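Local coordinates for SIR4-interacting protein SIF2 (Saccharomyces cerevisiae, PDB 1R5M) that antagonizes telomeric silencing in yeast, interacts with SIR4 and belongs to the Set3C corepressor complex, at residues 114-117 / 122-125; 51-54 / 60-63. One frame throughout, in Å; residues are numbered along the deposited sequence.

Interaction 1. Residues 114-117 / 122-125; sequences LAWS and SIVT
With CG1 of I123 trans to the backbone N (chi1 -178°) and its chain extended, CD1 reaches across to the W116 indole, which its chi1 of -72° sets with CG beside the backbone N and one face toward the isoleucine. CD1 sits over the centre of the ring system in a CH-pi contact, 3.9 Å from the centroid of the five-membered ring, while I123 CB covers the benzo side at 3.7 Å from W116 CE3. Next to them, L114 CD2 and T125 CG2 meet more loosely on the same sheet face. The backbones are the first two strands of the WD 2 blade of a beta propeller, an antiparallel hairpin in which A115 and V124 form the hydrogen-bonded pair: A115 N to V124 O and V124 N to A115 O are both 2.9 Å. At the turn end, S117 N binds S122 O at 2.8 Å, and S117 OG accepts from S122 N at 3.2 Å, so both polar backbone atoms of S122 are tied to one serine. W116 NE1 donates to T52 O of the preceding blade; an alanine in place of W116 would probably leave that carbonyl without this donor and take away the ring face on which I123 CD1 and CB rest.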
loop_
_atom_site.group_PDB
_atom_site.type_symbol
_atom_site.label_atom_id
_atom_site.label_comp_id
_atom_site.label_asym_id
_atom_site.label_seq_id
_atom_site.Cartn_x
_atom_site.Cartn_y
_atom_site.Cartn_z
ATOM N N LEU A 114 4.291 -8.013 0.917
ATOM C CA LEU A 114 3.289 -9.035 1.215
ATOM C C LEU A 114 1.982 -8.570 0.585
ATOM O O LEU A 114 1.638 -7.387 0.659
ATOM C CB LEU A 114 3.083 -9.216 2.722
ATOM C CG LEU A 114 4.306 -9.645 3.536
ATOM C CD1 LEU A 114 5.020 -8.404 4.039
ATOM C CD2 LEU A 114 3.875 -10.512 4.708
ATOM N N ALA A 115 1.254 -9.495 -0.034
ATOM C CA ALA A 115 -0.006 -9.139 -0.671
ATOM C C ALA A 115 -1.021 -10.272 -0.647
ATOM O O ALA A 115 -0.806 -11.317 -1.259
ATOM C CB ALA A 115 0.244 -8.708 -2.119
ATOM N N TRP A 116 -2.119 -10.059 0.070
ATOM C CA TRP A 116 -3.202 -11.038 0.140
ATOM C C TRP A 116 -4.016 -10.967 -1.143
ATOM O O TRP A 116 -4.124 -9.905 -1.761
ATOM C CB TRP A 116 -4.181 -10.719 1.279
ATOM C CG TRP A 116 -3.698 -10.961 2.660
ATOM C CD1 TRP A 116 -3.256 -10.025 3.554
ATOM C CD2 TRP A 116 -3.667 -12.216 3.344
ATOM N NE1 TRP A 116 -2.960 -10.623 4.755
ATOM C CE2 TRP A 116 -3.201 -11.968 4.654
ATOM C CE3 TRP A 116 -3.988 -13.529 2.976
ATOM C CZ2 TRP A 116 -3.047 -12.985 5.599
ATOM C CZ3 TRP A 116 -3.837 -14.542 3.918
ATOM C CH2 TRP A 116 -3.369 -14.264 5.214
ATOM N N SER A 117 -4.596 -12.096 -1.539
ATOM C CA SER A 117 -5.468 -12.117 -2.702
ATOM C C SER A 117 -6.756 -11.442 -2.214
ATOM O O SER A 117 -6.999 -11.363 -1.007
ATOM C CB SER A 117 -5.747 -13.558 -3.133
ATOM O OG SER A 117 -6.359 -14.285 -2.085
ATOM N N SER A 122 -5.250 -16.606 -0.223
ATOM C CA SER A 122 -3.857 -16.771 -0.622
ATOM C C SER A 122 -3.066 -15.503 -0.359
ATOM O O SER A 122 -3.633 -14.415 -0.253
ATOM C CB SER A 122 -3.772 -17.100 -2.111
ATOM O OG SER A 122 -4.552 -18.246 -2.417
ATOM N N ILE A 123 -1.751 -15.643 -0.260
ATOM C CA ILE A 123 -0.893 -14.488 -0.030
ATOM C C ILE A 123 0.457 -14.684 -0.709
ATOM O O ILE A 123 0.979 -15.797 -0.765
ATOM C CB ILE A 123 -0.696 -14.230 1.497
ATOM C CG1 ILE A 123 0.168 -12.979 1.707
ATOM C CG2 ILE A 123 -0.066 -15.443 2.173
ATOM C CD1 ILE A 123 0.232 -12.510 3.156
ATOM N N VAL A 124 0.994 -13.602 -1.262
ATOM C CA VAL A 124 2.298 -13.631 -1.913
ATOM C C VAL A 124 3.283 -12.884 -1.024
ATOM O O VAL A 124 2.954 -11.832 -0.470
ATOM C CB VAL A 124 2.276 -12.914 -3.292
ATOM C CG1 VAL A 124 3.703 -12.722 -3.810
ATOM C CG2 VAL A 124 1.469 -13.725 -4.293
ATOM N N THR A 125 4.479 -13.440 -0.873
ATOM C CA THR A 125 5.527 -12.788 -0.098
ATOM C C THR A 125 6.724 -12.625 -1.030
ATOM O O THR A 125 7.011 -13.507 -1.849
ATOM C CB THR A 125 5.945 -13.611 1.153
ATOM O OG1 THR A 125 6.357 -14.928 0.764
ATOM C CG2 THR A 125 4.784 -13.704 2.137
#

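Interaction 2. Residues 51-54 / 60-63. With SO4 (sulfate ion), chain C.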
loop_
_atom_site.group_PDB
_atom_site.type_symbol
_atom_site.label_atom_id
_atom_site.label_comp_id
_atom_site.label_asym_id
_atom_site.label_seq_id
_atom_site.Cartn_x
_atom_site.Cartn_y
_atom_site.Cartn_z
ATOM N N SER A 51 3.473 -5.053 7.168
ATOM C CA SER A 51 2.430 -6.022 7.460
ATOM C C SER A 51 1.176 -5.700 6.672
ATOM O O SER A 51 1.030 -4.606 6.131
ATOM C CB SER A 51 2.117 -6.043 8.964
ATOM O OG SER A 51 1.495 -4.841 9.388
ATOM N N THR A 52 0.285 -6.678 6.587
ATOM C CA THR A 52 -0.970 -6.500 5.884
ATOM C C THR A 52 -1.988 -7.485 6.458
ATOM O O THR A 52 -1.719 -8.680 6.583
ATOM C CB THR A 52 -0.789 -6.696 4.353
ATOM O OG1 THR A 52 -2.052 -6.537 3.697
ATOM C CG2 THR A 52 -0.205 -8.066 4.038
ATOM N N TRP A 53 -3.148 -6.961 6.839
ATOM C CA TRP A 53 -4.201 -7.786 7.417
ATOM C C TRP A 53 -5.014 -8.497 6.348
ATOM O O TRP A 53 -5.130 -8.025 5.218
ATOM C CB TRP A 53 -5.144 -6.928 8.264
ATOM C CG TRP A 53 -4.505 -6.308 9.463
ATOM C CD1 TRP A 53 -3.740 -5.179 9.494
ATOM C CD2 TRP A 53 -4.596 -6.773 10.816
ATOM N NE1 TRP A 53 -3.350 -4.906 10.787
ATOM C CE2 TRP A 53 -3.862 -5.870 11.617
ATOM C CE3 TRP A 53 -5.227 -7.865 11.428
ATOM C CZ2 TRP A 53 -3.742 -6.024 13.004
ATOM C CZ3 TRP A 53 -5.107 -8.018 12.810
ATOM C CH2 TRP A 53 -4.369 -7.100 13.579
ATOM N N ASN A 54 -5.581 -9.640 6.716
ATOM C CA ASN A 54 -6.398 -10.397 5.786
ATOM C C ASN A 54 -7.606 -9.537 5.414
ATOM O O ASN A 54 -8.242 -8.937 6.281
ATOM C CB ASN A 54 -6.842 -11.698 6.442
ATOM C CG ASN A 54 -7.502 -12.637 5.461
ATOM O OD1 ASN A 54 -8.655 -12.443 5.076
ATOM N ND2 ASN A 54 -6.765 -13.655 5.034
ATOM N N ILE A 60 -6.733 -11.934 11.408
ATOM C CA ILE A 60 -5.507 -12.439 10.802
ATOM C C ILE A 60 -4.584 -11.375 10.219
ATOM O O ILE A 60 -4.986 -10.561 9.389
ATOM C CB ILE A 60 -5.835 -13.479 9.710
ATOM C CG1 ILE A 60 -6.613 -14.643 10.330
ATOM C CG2 ILE A 60 -4.551 -13.981 9.056
ATOM C CD1 ILE A 60 -7.014 -15.720 9.342
ATOM N N LEU A 61 -3.334 -11.413 10.667
ATOM C CA LEU A 61 -2.304 -10.478 10.239
ATOM C C LEU A 61 -1.117 -11.212 9.624
ATOM O O LEU A 61 -0.693 -12.258 10.121
ATOM C CB LEU A 61 -1.813 -9.661 11.445
ATOM C CG LEU A 61 -0.625 -8.710 11.253
ATOM C CD1 LEU A 61 -1.014 -7.593 10.300
ATOM C CD2 LEU A 61 -0.201 -8.127 12.602
ATOM N N ALA A 62 -0.595 -10.672 8.530
ATOM C CA ALA A 62 0.584 -11.241 7.892
ATOM C C ALA A 62 1.676 -10.193 8.056
ATOM O O ALA A 62 1.444 -9.014 7.796
ATOM C CB ALA A 62 0.331 -11.491 6.412
ATOM N N TYR A 63 2.856 -10.596 8.506
ATOM C CA TYR A 63 3.920 -9.616 8.644
ATOM C C TYR A 63 5.264 -10.155 8.189
ATOM O O TYR A 63 5.564 -11.338 8.345
ATOM C CB TYR A 63 3.989 -9.082 10.085
ATOM C CG TYR A 63 4.295 -10.089 11.171
ATOM C CD1 TYR A 63 5.589 -10.575 11.352
ATOM C CD2 TYR A 63 3.304 -10.508 12.059
ATOM C CE1 TYR A 63 5.893 -11.442 12.397
ATOM C CE2 TYR A 63 3.600 -11.380 13.110
ATOM C CZ TYR A 63 4.899 -11.837 13.271
ATOM O OH TYR A 63 5.212 -12.670 14.322
HETATM S S SO4 C . -2.256 -2.782 3.221
HETATM O O1 SO4 C . -3.000 -1.972 2.236
HETATM O O2 SO4 C . -1.004 -3.275 2.619
HETATM O O3 SO4 C . -1.936 -1.946 4.398
HETATM O O4 SO4 C . -3.077 -3.937 3.625
#
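This is a largely buried antiparallel strand pair, the hairpin of strands 50-53 and 60-65, with an indole-methyl contact on one face and a sulfate on its first strand. On the face of S51, W53, L61 and Y63, L61 CD1 stands 3.5 Å from the centroid of the W53 five-membered ring, only 6° off its normal. The CG of L61 lies opposite its backbone N (chi1 174°), which carries CD1 over the indole; CD2 reaches W53 CZ2 less closely. S51 CB lies 3.7 Å from L61 CD1. The hairpin forms the inner half of the WD 1 blade of the propeller, with T52 and A62 as its hydrogen-bonded pair: T52 N to A62 O is 2.9 Å and A62 N to T52 O 3.0 Å. Closer to the turn, N54 N gives I60 O a nearly straight bond (174°) of 2.9 Å. N54 OD1 accepts from L56 N and D57 N, while its ND2 donates to G120 O, tying the turn to the next blade. On the other face T52 OG1 donates to sulfate O4 at 2.8 Å; that ion probably came from the crystallisation liquor. S51 OG is bonded to S401 OG and S410 OG across the other blade boundary.

Interaction 2 closes before interaction 1 opens along the chain, and the two occupy equivalent places in the consecutive blades WD 1 and WD 2: each joins the first two strands of a separate four-stranded antiparallel sheet. Their centres lie about 9 Å apart and each is about 12 Å from the centre of the chain, on the same side of it. They touch directly across the blade boundary. Besides the indole N-H of interaction 1 that reaches the carbonyl of T52, W116 CZ3 packs 3.3 Å from N54 ND2, and I123 CD1 lies 3.4 Å from A62 CB. One carbonyl, T52 O, therefore serves both the hairpin of its own blade and the tryptophan of the next, joining neighbouring blades of the propeller ring.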